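PDB 5XSW: chitinase from Thermococcus chitonophagus, which probably hydrolyses chitin as an endochitinase, this piece joining an all-beta N-terminal domain to a mainly helical domain that holds the bound sugar. Local coordinates for residues I88-G92 against D93-P97; Y104-G107 against E108-Y112; A218-D222 against P223-G227. All blocks are in the same frame, centred on the assembly; numbering follows the deposited sequence.

Interaction 1 of 3, residues I88-G92 against D93-P97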
ATOM      1  N   ILE A  88       2.982 -26.182  35.348  1.00 38.35           N
ATOM      2  CA  ILE A  88       4.243 -26.893  35.219  1.00 35.02           C
ATOM      3  C   ILE A  88       4.262 -28.071  36.232  1.00 43.80           C
ATOM      4  O   ILE A  88       3.877 -27.905  37.394  1.00 41.75           O
ATOM      5  CB  ILE A  88       5.441 -25.972  35.539  1.00 35.74           C
ATOM      6  CG1 ILE A  88       5.466 -24.727  34.644  1.00 37.56           C
ATOM      7  CG2 ILE A  88       6.791 -26.732  35.377  1.00 33.45           C
ATOM      8  CD1 ILE A  88       5.907 -25.036  33.255  1.00 35.72           C
ATOM      9  N   GLN A  89       4.705 -29.231  35.802  1.00 41.07           N
ATOM     10  CA  GLN A  89       5.030 -30.304  36.754  1.00 47.73           C
ATOM     11  C   GLN A  89       6.474 -30.195  37.254  1.00 38.54           C
ATOM     12  O   GLN A  89       7.408 -30.317  36.460  1.00 41.83           O
ATOM     13  CB  GLN A  89       4.821 -31.646  36.099  1.00 46.31           C
ATOM     14  CG  GLN A  89       5.119 -32.813  37.018  1.00 57.23           C
ATOM     15  CD  GLN A  89       4.577 -34.073  36.424  1.00 69.49           C
ATOM     16  OE1 GLN A  89       3.398 -34.388  36.605  1.00 72.73           O
ATOM     17  NE2 GLN A  89       5.413 -34.779  35.648  1.00 63.47           N
ATOM     18  N   LYS A  90       6.654 -29.962  38.557  1.00 43.23           N
ATOM     19  CA  LYS A  90       7.981 -29.602  39.106  1.00 42.44           C
ATOM     20  C   LYS A  90       9.039 -30.681  38.878  1.00 46.39           C
ATOM     21  O   LYS A  90       8.789 -31.855  39.124  1.00 47.27           O
ATOM     22  CB  LYS A  90       7.861 -29.301  40.601  1.00 44.49           C
ATOM     23  CG  LYS A  90       9.097 -28.698  41.240  1.00 41.38           C
ATOM     24  CD  LYS A  90       8.734 -28.220  42.632  1.00 43.00           C
ATOM     25  CE  LYS A  90       9.889 -27.532  43.325  1.00 38.87           C
ATOM     26  NZ  LYS A  90       9.505 -27.007  44.661  1.00 42.75           N
ATOM     27  N   SER A  91      10.220 -30.293  38.413  1.00 44.48           N
ATOM     28  CA  SER A  91      11.291 -31.261  38.253  1.00 40.77           C
ATOM     29  C   SER A  91      12.536 -30.515  37.880  1.00 49.11           C
ATOM     30  O   SER A  91      12.448 -29.416  37.326  1.00 44.80           O
ATOM     31  CB  SER A  91      10.918 -32.321  37.208  1.00 45.60           C
ATOM     32  OG  SER A  91      12.048 -32.809  36.541  1.00 56.87           O
ATOM     33  N   GLY A  92      13.698 -31.087  38.200  1.00 37.56           N
ATOM     34  CA  GLY A  92      14.972 -30.479  37.856  1.00 38.23           C
ATOM     35  C   GLY A  92      15.312 -29.346  38.806  1.00 35.86           C
ATOM     36  O   GLY A  92      14.555 -29.036  39.744  1.00 38.49           O
ATOM     37  N   ASP A  93      16.451 -28.716  38.556  1.00 36.89           N
ATOM     38  CA  ASP A  93      16.963 -27.717  39.480  1.00 36.77           C
ATOM     39  C   ASP A  93      16.475 -26.259  39.259  1.00 48.51           C
ATOM     40  O   ASP A  93      16.827 -25.365  40.038  1.00 41.74           O
ATOM     41  CB  ASP A  93      18.501 -27.734  39.463  1.00 40.66           C
ATOM     42  CG  ASP A  93      19.105 -27.389  38.093  1.00 55.65           C
ATOM     43  OD1 ASP A  93      18.393 -26.906  37.181  1.00 56.78           O
ATOM     44  OD2 ASP A  93      20.328 -27.586  37.926  1.00 54.90           O
ATOM     45  N   ASN A  94      15.666 -26.011  38.225  1.00 38.43           N
ATOM     46  CA  ASN A  94      15.180 -24.626  37.997  1.00 36.12           C
ATOM     47  C   ASN A  94      13.805 -24.721  37.401  1.00 41.68           C
ATOM     48  O   ASN A  94      13.626 -24.447  36.222  1.00 39.56           O
ATOM     49  CB  ASN A  94      16.143 -23.893  37.065  1.00 38.21           C
ATOM     50  CG  ASN A  94      16.163 -22.368  37.275  1.00 38.87           C
ATOM     51  OD1 ASN A  94      15.291 -21.742  37.935  1.00 42.22           O
ATOM     52  ND2 ASN A  94      17.186 -21.786  36.738  1.00 33.01           N
ATOM     53  N   PRO A  95      12.852 -25.213  38.189  1.00 41.33           N
ATOM     54  CA  PRO A  95      11.542 -25.607  37.667  1.00 43.35           C
ATOM     55  C   PRO A  95      10.550 -24.430  37.502  1.00 41.87           C
ATOM     56  O   PRO A  95       9.670 -24.498  36.651  1.00 37.08           O
ATOM     57  CB  PRO A  95      11.034 -26.566  38.738  1.00 42.63           C
ATOM     58  CG  PRO A  95      11.641 -25.993  40.015  1.00 38.52           C
ATOM     59  CD  PRO A  95      13.012 -25.577  39.611  1.00 42.84           C
ATOM     60  N   TYR A  96      10.643 -23.409  38.348  1.00 35.01           N
ATOM     61  CA  TYR A  96       9.758 -22.236  38.209  1.00 40.35           C
ATOM     62  C   TYR A  96      10.049 -21.436  36.901  1.00 37.18           C
ATOM     63  O   TYR A  96      11.208 -21.111  36.613  1.00 36.85           O
ATOM     64  CB  TYR A  96       9.883 -21.304  39.414  1.00 36.98           C
ATOM     65  CG  TYR A  96       9.637 -22.006  40.729  1.00 42.82           C
ATOM     66  CD1 TYR A  96       8.361 -22.371  41.108  1.00 41.71           C
ATOM     67  CD2 TYR A  96      10.696 -22.317  41.585  1.00 47.04           C
ATOM     68  CE1 TYR A  96       8.125 -23.033  42.309  1.00 46.34           C
ATOM     69  CE2 TYR A  96      10.468 -22.968  42.794  1.00 43.69           C
ATOM     70  CZ  TYR A  96       9.186 -23.329  43.147  1.00 43.91           C
ATOM     71  OH  TYR A  96       8.940 -23.980  44.332  1.00 46.01           O
ATOM     72  N   PRO A  97       8.996 -21.142  36.121  1.00 38.61           N
ATOM     73  CA  PRO A  97       9.118 -20.314  34.891  1.00 34.46           C
ATOM     74  C   PRO A  97       9.920 -19.058  35.172  1.00 28.54           C
ATOM     75  O   PRO A  97       9.559 -18.300  36.058  1.00 35.28           O
ATOM     76  CB  PRO A  97       7.654 -19.976  34.553  1.00 34.48           C
ATOM     77  CG  PRO A  97       6.894 -21.224  35.005  1.00 36.30           C
ATOM     78  CD  PRO A  97       7.619 -21.645  36.314  1.00 33.75           C
TER
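Lys-90 and Tyr-96 meet at their polar ends across the loop that follows strand 80-89, Lys-90 NZ donating to Tyr-96 OH at 3.1 Å. The lysine gets there as an extended rod, its CG anti to the backbone N (chi1 -170°), and it runs alongside Pro-95, pointing the same way, with Lys-90 CG 3.8 Å from Pro-95 CB. Pro-95 also lies with its CG over one face of the Tyr-96 ring, near the rim; the proline thus touches both long side chains. Deeper in, Ile-88 and Pro-97 pass flank to flank, running opposite ways, with Ile-88 CG1 3.8 Å from Pro-97 CG. Gly-92 has positive phi (78°) where the loop doubles back, and Ser-91 O sits 3.5 Å from Pro-95 CB.

The loop leaves strand 80-89 of one sheet and enters strand 98-104 of the other. Thr-43 pins it by its hydroxyl, bonded to Ser-91 O and Asn-94 N, while Glu-8 takes a salt bridge from Lys-90 NZ and a hydrogen bond with Tyr-96 OH. Accepting from the ammonium, the phenol probably gives its own proton to this carboxylate, which makes one polar cluster in which only the lysine and glutamate are charged.

Interaction 2 of 3, residues Y104-G107 against E108-Y112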
ATOM      1  N   TYR A 104       9.537  -8.843  20.342  1.00 27.13           N
ATOM      2  CA  TYR A 104       8.707  -8.071  19.385  1.00 27.39           C
ATOM      3  C   TYR A 104       8.956  -8.556  17.979  1.00 27.03           C
ATOM      4  O   TYR A 104      10.016  -9.161  17.653  1.00 27.52           O
ATOM      5  CB  TYR A 104       9.016  -6.590  19.440  1.00 26.79           C
ATOM      6  CG  TYR A 104       8.731  -5.991  20.757  1.00 32.54           C
ATOM      7  CD1 TYR A 104       7.443  -6.015  21.280  1.00 33.49           C
ATOM      8  CD2 TYR A 104       9.758  -5.427  21.507  1.00 36.75           C
ATOM      9  CE1 TYR A 104       7.180  -5.464  22.511  1.00 43.02           C
ATOM     10  CE2 TYR A 104       9.506  -4.870  22.745  1.00 45.87           C
ATOM     11  CZ  TYR A 104       8.216  -4.894  23.236  1.00 45.96           C
ATOM     12  OH  TYR A 104       7.954  -4.357  24.461  1.00 51.34           O
ATOM     13  N   LEU A 105       8.020  -8.246  17.094  1.00 27.95           N
ATOM     14  CA  LEU A 105       8.194  -8.655  15.708  1.00 23.22           C
ATOM     15  C   LEU A 105       9.088  -7.606  15.019  1.00 32.59           C
ATOM     16  O   LEU A 105       8.610  -6.689  14.331  1.00 26.03           O
ATOM     17  CB  LEU A 105       6.812  -8.768  15.044  1.00 28.50           C
ATOM     18  CG  LEU A 105       6.742  -9.331  13.653  1.00 27.99           C
ATOM     19  CD1 LEU A 105       7.344 -10.731  13.572  1.00 31.11           C
ATOM     20  CD2 LEU A 105       5.250  -9.330  13.311  1.00 34.76           C
ATOM     21  N   ARG A 106      10.389  -7.749  15.198  1.00 25.40           N
ATOM     22  CA  ARG A 106      11.375  -6.704  14.886  1.00 22.51           C
ATOM     23  C   ARG A 106      12.732  -7.335  15.195  1.00 33.23           C
ATOM     24  O   ARG A 106      12.845  -7.944  16.261  1.00 28.58           O
ATOM     25  CB  ARG A 106      11.135  -5.484  15.734  1.00 21.79           C
ATOM     26  CG  ARG A 106      11.670  -4.170  15.131  1.00 23.74           C
ATOM     27  CD  ARG A 106      13.105  -3.838  15.523  1.00 28.22           C
ATOM     28  NE  ARG A 106      13.565  -2.581  14.904  1.00 28.42           N
ATOM     29  CZ  ARG A 106      13.998  -1.511  15.572  1.00 27.85           C
ATOM     30  NH1 ARG A 106      14.113  -1.535  16.911  1.00 31.50           N
ATOM     31  NH2 ARG A 106      14.405  -0.429  14.885  1.00 26.97           N
ATOM     32  N   GLY A 107      13.713  -7.246  14.286  1.00 26.68           N
ATOM     33  CA  GLY A 107      14.977  -7.952  14.481  1.00 27.28           C
ATOM     34  C   GLY A 107      15.698  -7.298  15.625  1.00 31.90           C
ATOM     35  O   GLY A 107      16.002  -6.110  15.568  1.00 29.54           O
ATOM     36  N   GLU A 108      15.985  -8.070  16.667  1.00 28.14           N
ATOM     37  CA  GLU A 108      16.654  -7.527  17.854  1.00 33.87           C
ATOM     38  C   GLU A 108      18.099  -7.074  17.541  1.00 29.19           C
ATOM     39  O   GLU A 108      18.641  -6.205  18.199  1.00 38.95           O
ATOM     40  CB  GLU A 108      16.629  -8.615  18.970  1.00 35.46           C
ATOM     41  CG  GLU A 108      15.184  -8.915  19.433  1.00 41.86           C
ATOM     42  CD  GLU A 108      15.053 -10.087  20.425  1.00 46.82           C
ATOM     43  OE1 GLU A 108      16.077 -10.735  20.698  1.00 44.49           O
ATOM     44  OE2 GLU A 108      13.921 -10.358  20.907  1.00 40.01           O
ATOM     45  N   SER A 109      18.719  -7.653  16.525  1.00 25.47           N
ATOM     46  CA  SER A 109      20.119  -7.334  16.231  1.00 33.51           C
ATOM     47  C   SER A 109      20.336  -6.310  15.097  1.00 34.15           C
ATOM     48  O   SER A 109      21.427  -6.203  14.510  1.00 29.03           O
ATOM     49  CB  SER A 109      20.840  -8.631  15.883  1.00 33.48           C
ATOM     50  OG  SER A 109      20.368  -9.136  14.651  1.00 40.06           O
ATOM     51  N   ILE A 110      19.291  -5.571  14.745  1.00 30.55           N
ATOM     52  CA  ILE A 110      19.440  -4.695  13.594  1.00 24.02           C
ATOM     53  C   ILE A 110      20.503  -3.673  13.867  1.00 23.43           C
ATOM     54  O   ILE A 110      20.577  -3.090  14.989  1.00 30.65           O
ATOM     55  CB  ILE A 110      18.072  -4.008  13.239  1.00 23.83           C
ATOM     56  CG1 ILE A 110      18.233  -3.186  11.967  1.00 27.59           C
ATOM     57  CG2 ILE A 110      17.543  -3.156  14.394  1.00 29.03           C
ATOM     58  CD1 ILE A 110      16.781  -2.956  11.261  1.00 26.28           C
ATOM     59  N   ILE A 111      21.364  -3.477  12.878  1.00 21.95           N
ATOM     60  CA  ILE A 111      22.469  -2.526  13.019  1.00 21.46           C
ATOM     61  C   ILE A 111      22.125  -1.123  12.515  1.00 29.39           C
ATOM     62  O   ILE A 111      21.824  -0.954  11.317  1.00 27.83           O
ATOM     63  CB  ILE A 111      23.725  -3.002  12.274  1.00 27.10           C
ATOM     64  CG1 ILE A 111      24.228  -4.357  12.849  1.00 26.04           C
ATOM     65  CG2 ILE A 111      24.858  -1.861  12.314  1.00 23.77           C
ATOM     66  CD1 ILE A 111      25.243  -5.020  11.892  1.00 29.37           C
ATOM     67  N   TYR A 112      22.150  -0.132  13.412  1.00 22.47           N
ATOM     68  CA  TYR A 112      21.987   1.262  13.003  1.00 26.37           C
ATOM     69  C   TYR A 112      23.264   2.009  13.431  1.00 30.36           C
ATOM     70  O   TYR A 112      23.388   2.373  14.570  1.00 31.02           O
ATOM     71  CB  TYR A 112      20.759   1.911  13.662  1.00 26.31           C
ATOM     72  CG  TYR A 112      19.475   1.531  12.930  1.00 29.24           C
ATOM     73  CD1 TYR A 112      19.282   1.941  11.597  1.00 20.56           C
ATOM     74  CD2 TYR A 112      18.505   0.739  13.538  1.00 28.94           C
ATOM     75  CE1 TYR A 112      18.090   1.555  10.865  1.00 23.10           C
ATOM     76  CE2 TYR A 112      17.328   0.357  12.838  1.00 24.51           C
ATOM     77  CZ  TYR A 112      17.147   0.803  11.501  1.00 23.53           C
ATOM     78  OH  TYR A 112      16.002   0.435  10.817  1.00 24.28           O
TER
HETATM   79  O   HOH W   1      12.116  -7.983  21.069  1.00 31.91           O
HETATM   80  O   HOH W   2      12.424 -10.639  18.068  1.00 36.68           O
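Arg-106 lies across Ile-110 at about a right angle, and the methyl branch Ile-110 CG2 rests over one face of the guanidinium, 3.9 Å above its plane and displaced toward the rim. The arginine chain bends at chi2 (-90°), which swings the guanidinium over toward this methyl. Beyond it, Arg-106 NH2 comes to the edge of the Tyr-112 ring, near the ring plane, 3.7 Å from Tyr-112 CE2; with the two planes 42° apart, the amino group meets the rim of the ring. The polar ends are gripped by helix 288-311, where Glu-305 forms a salt bridge with Arg-106 NE and a hydrogen bond with Tyr-112 OH. Arg-106 NH2 also bonds a glycerol, probably from the crystallisation liquor.

The backbone supplies two turns in succession. Leu-105 is the centre of an inverse gamma turn, and Gly-107 to Ile-110 form a type I beta turn whose closing bond, Ile-110 N to Gly-107 O, is weak at 3.4 Å. Together they bend the chain just after strand 98-104, where it leaves the beta domain and runs on to the helical one. Ile-110 CG2 also packs on the turn, 3.5 Å from Gly-107 O.

Water adds a further link. One water accepts from Tyr-104 N at 2.8 Å and donates to Glu-108 OE2 at 3.0 Å, tying the strand end to the side chain in the turn. The same carboxylate oxygen, Glu-108 OE2, is hydrogen-bonded to His-103 ND1, a direct hold on the residue before Tyr-104.

Interaction 3 of 3, residues A218-D222 against P223-G227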
ATOM      1  N   ALA A 218      20.027  14.570 -11.218  1.00 22.02           N
ATOM      2  CA  ALA A 218      21.082  14.517 -12.197  1.00 23.56           C
ATOM      3  C   ALA A 218      20.672  15.335 -13.407  1.00 25.33           C
ATOM      4  O   ALA A 218      19.486  15.437 -13.730  1.00 21.94           O
ATOM      5  CB  ALA A 218      21.388  13.085 -12.604  1.00 23.29           C
ATOM      6  N   VAL A 219      21.666  15.919 -14.085  1.00 24.95           N
ATOM      7  CA  VAL A 219      21.383  16.666 -15.319  1.00 23.46           C
ATOM      8  C   VAL A 219      22.267  16.036 -16.378  1.00 21.89           C
ATOM      9  O   VAL A 219      23.108  15.232 -16.035  1.00 25.50           O
ATOM     10  CB  VAL A 219      21.678  18.189 -15.180  1.00 23.98           C
ATOM     11  CG1 VAL A 219      20.665  18.841 -14.207  1.00 24.71           C
ATOM     12  CG2 VAL A 219      23.157  18.404 -14.707  1.00 27.21           C
ATOM     13  N   THR A 220      22.117  16.440 -17.650  1.00 22.44           N
ATOM     14  CA  THR A 220      22.927  15.822 -18.702  1.00 25.09           C
ATOM     15  C   THR A 220      23.152  16.840 -19.835  1.00 24.46           C
ATOM     16  O   THR A 220      22.335  17.740 -20.052  1.00 24.33           O
ATOM     17  CB  THR A 220      22.233  14.504 -19.277  1.00 28.16           C
ATOM     18  OG1 THR A 220      23.033  13.961 -20.326  1.00 29.54           O
ATOM     19  CG2 THR A 220      20.837  14.811 -19.826  1.00 26.13           C
ATOM     20  N   LYS A 221      24.268  16.696 -20.540  1.00 25.62           N
ATOM     21  CA  LYS A 221      24.471  17.441 -21.798  1.00 29.27           C
ATOM     22  C   LYS A 221      23.980  16.694 -23.016  1.00 34.83           C
ATOM     23  O   LYS A 221      24.095  17.189 -24.109  1.00 38.30           O
ATOM     24  CB  LYS A 221      25.943  17.767 -22.008  1.00 33.66           C
ATOM     25  CG  LYS A 221      26.580  18.481 -20.866  1.00 33.28           C
ATOM     26  CD  LYS A 221      27.948  18.978 -21.268  1.00 44.37           C
ATOM     27  CE  LYS A 221      28.433  20.126 -20.386  1.00 56.70           C
ATOM     28  NZ  LYS A 221      29.927  20.075 -20.245  1.00 58.88           N
ATOM     29  N   ASP A 222      23.470  15.481 -22.824  1.00 32.28           N
ATOM     30  CA  ASP A 222      22.960  14.651 -23.929  1.00 31.63           C
ATOM     31  C   ASP A 222      21.803  15.348 -24.597  1.00 40.41           C
ATOM     32  O   ASP A 222      20.771  15.588 -23.966  1.00 38.85           O
ATOM     33  CB  ASP A 222      22.508  13.268 -23.421  1.00 32.24           C
ATOM     34  CG  ASP A 222      22.305  12.247 -24.566  1.00 39.56           C
ATOM     35  OD1 ASP A 222      21.832  12.632 -25.653  1.00 37.98           O
ATOM     36  OD2 ASP A 222      22.622  11.064 -24.355  1.00 34.14           O
ATOM     37  N   PRO A 223      21.971  15.715 -25.887  1.00 47.43           N
ATOM     38  CA  PRO A 223      20.952  16.585 -26.490  1.00 49.80           C
ATOM     39  C   PRO A 223      19.665  15.824 -26.852  1.00 44.95           C
ATOM     40  O   PRO A 223      18.651  16.462 -27.115  1.00 55.26           O
ATOM     41  CB  PRO A 223      21.660  17.139 -27.739  1.00 51.92           C
ATOM     42  CG  PRO A 223      22.650  16.062 -28.102  1.00 48.99           C
ATOM     43  CD  PRO A 223      23.114  15.458 -26.790  1.00 43.90           C
ATOM     44  N   ALA A 224      19.697  14.494 -26.821  1.00 44.37           N
ATOM     45  CA  ALA A 224      18.493  13.689 -26.971  1.00 41.22           C
ATOM     46  C   ALA A 224      17.523  13.943 -25.820  1.00 53.83           C
ATOM     47  O   ALA A 224      16.344  13.608 -25.887  1.00 49.13           O
ATOM     48  CB  ALA A 224      18.855  12.212 -27.020  1.00 41.20           C
ATOM     49  N   PHE A 225      18.036  14.502 -24.733  1.00 44.47           N
ATOM     50  CA  PHE A 225      17.268  14.517 -23.504  1.00 49.99           C
ATOM     51  C   PHE A 225      16.720  15.852 -23.126  1.00 55.75           C
ATOM     52  O   PHE A 225      17.157  16.432 -22.135  1.00 52.95           O
ATOM     53  CB  PHE A 225      18.116  13.997 -22.359  1.00 41.57           C
ATOM     54  CG  PHE A 225      18.242  12.559 -22.382  1.00 40.47           C
ATOM     55  CD1 PHE A 225      19.097  11.950 -23.277  1.00 42.58           C
ATOM     56  CD2 PHE A 225      17.450  11.783 -21.581  1.00 42.41           C
ATOM     57  CE1 PHE A 225      19.173  10.603 -23.352  1.00 39.47           C
ATOM     58  CE2 PHE A 225      17.545  10.433 -21.639  1.00 36.29           C
ATOM     59  CZ  PHE A 225      18.397   9.831 -22.509  1.00 48.00           C
ATOM     60  N   LYS A 226      15.730  16.305 -23.884  1.00 48.14           N
ATOM     61  CA  LYS A 226      14.949  17.465 -23.518  1.00 59.32           C
ATOM     62  C   LYS A 226      14.602  17.443 -22.032  1.00 56.30           C
ATOM     63  O   LYS A 226      14.288  16.393 -21.425  1.00 51.41           O
ATOM     64  CB  LYS A 226      13.679  17.541 -24.363  1.00 62.94           C
ATOM     65  CG  LYS A 226      13.941  17.401 -25.873  1.00 71.91           C
ATOM     66  CD  LYS A 226      12.641  17.457 -26.678  1.00 87.49           C
ATOM     67  CE  LYS A 226      12.906  17.382 -28.176  1.00 95.69           C
ATOM     68  NZ  LYS A 226      11.641  17.502 -28.959  1.00109.34           N
ATOM     69  N   GLY A 227      14.699  18.622 -21.448  1.00 44.91           N
ATOM     70  CA  GLY A 227      14.390  18.825 -20.052  1.00 38.89           C
ATOM     71  C   GLY A 227      14.480  20.307 -19.763  1.00 40.69           C
ATOM     72  O   GLY A 227      14.613  21.132 -20.689  1.00 36.34           O
TER
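Asp-222 grips the residues that follow it with two acceptors at once. Its carboxylate atom Asp-222 OD1 takes the amide Ala-224 N at 3.1 Å, an Asx turn, and its carbonyl Asp-222 O takes Phe-225 N at 3.0 Å, closing a type I beta turn. Ala-224 N meets OD1 on the anti side, 24° out of the carboxylate plane, while Phe-225 N comes to its carbonyl from well above the carbonyl plane. With CG anti to the backbone N (chi1 -166°), the carboxylate lies beside the carbonyl carbon, within reach of Ala-224 N. An ST turn precedes it: Asp-222 N donates to Thr-220 OG1 at 3.0 Å, nearly straight at 162°. Successive turns thus lead the chain from strand 218-219 into the loop before strand 228-232.

Both polar side chains are anchored beyond the turn, Asp-222 OD2 by Ser-177 N and Thr-220 OG1 by Ser-178 O. The loop is therefore tied to the segment that follows sugar-pocket residues Asn-174 and Leu-175, and the side chain of Phe-225 lies about 6 Å from a bound N-acetylglucosamine.

Packing centres on Phe-225, which crosses the aspartate obliquely, with Asp-222 CG 3.5 Å from Phe-225 CD1. Thr-220 approaches at about a right angle, its methyl Thr-220 CG2 touching Phe-225 CB at 3.8 Å.

Three short-range contacts mark successive stations along one chain. Interaction 1 joins two sheets of the N-terminal beta domain, bridging strands 80-89 and 98-104; interaction 2 begins where the second of those strands ends and leads into the helical domain; interaction 3 lies beyond, after strand 218-219 and near the bound sugar. The centres of interactions 1 and 2 are 31 Å apart, those of 2 and 3 are 43 Å apart, and those of 1 and 3 are 73 Å apart, on opposite sides of the chain's centre. None touches another. Local loops and turns thus shape each part separately, while strand 98-104 physically connects the first two.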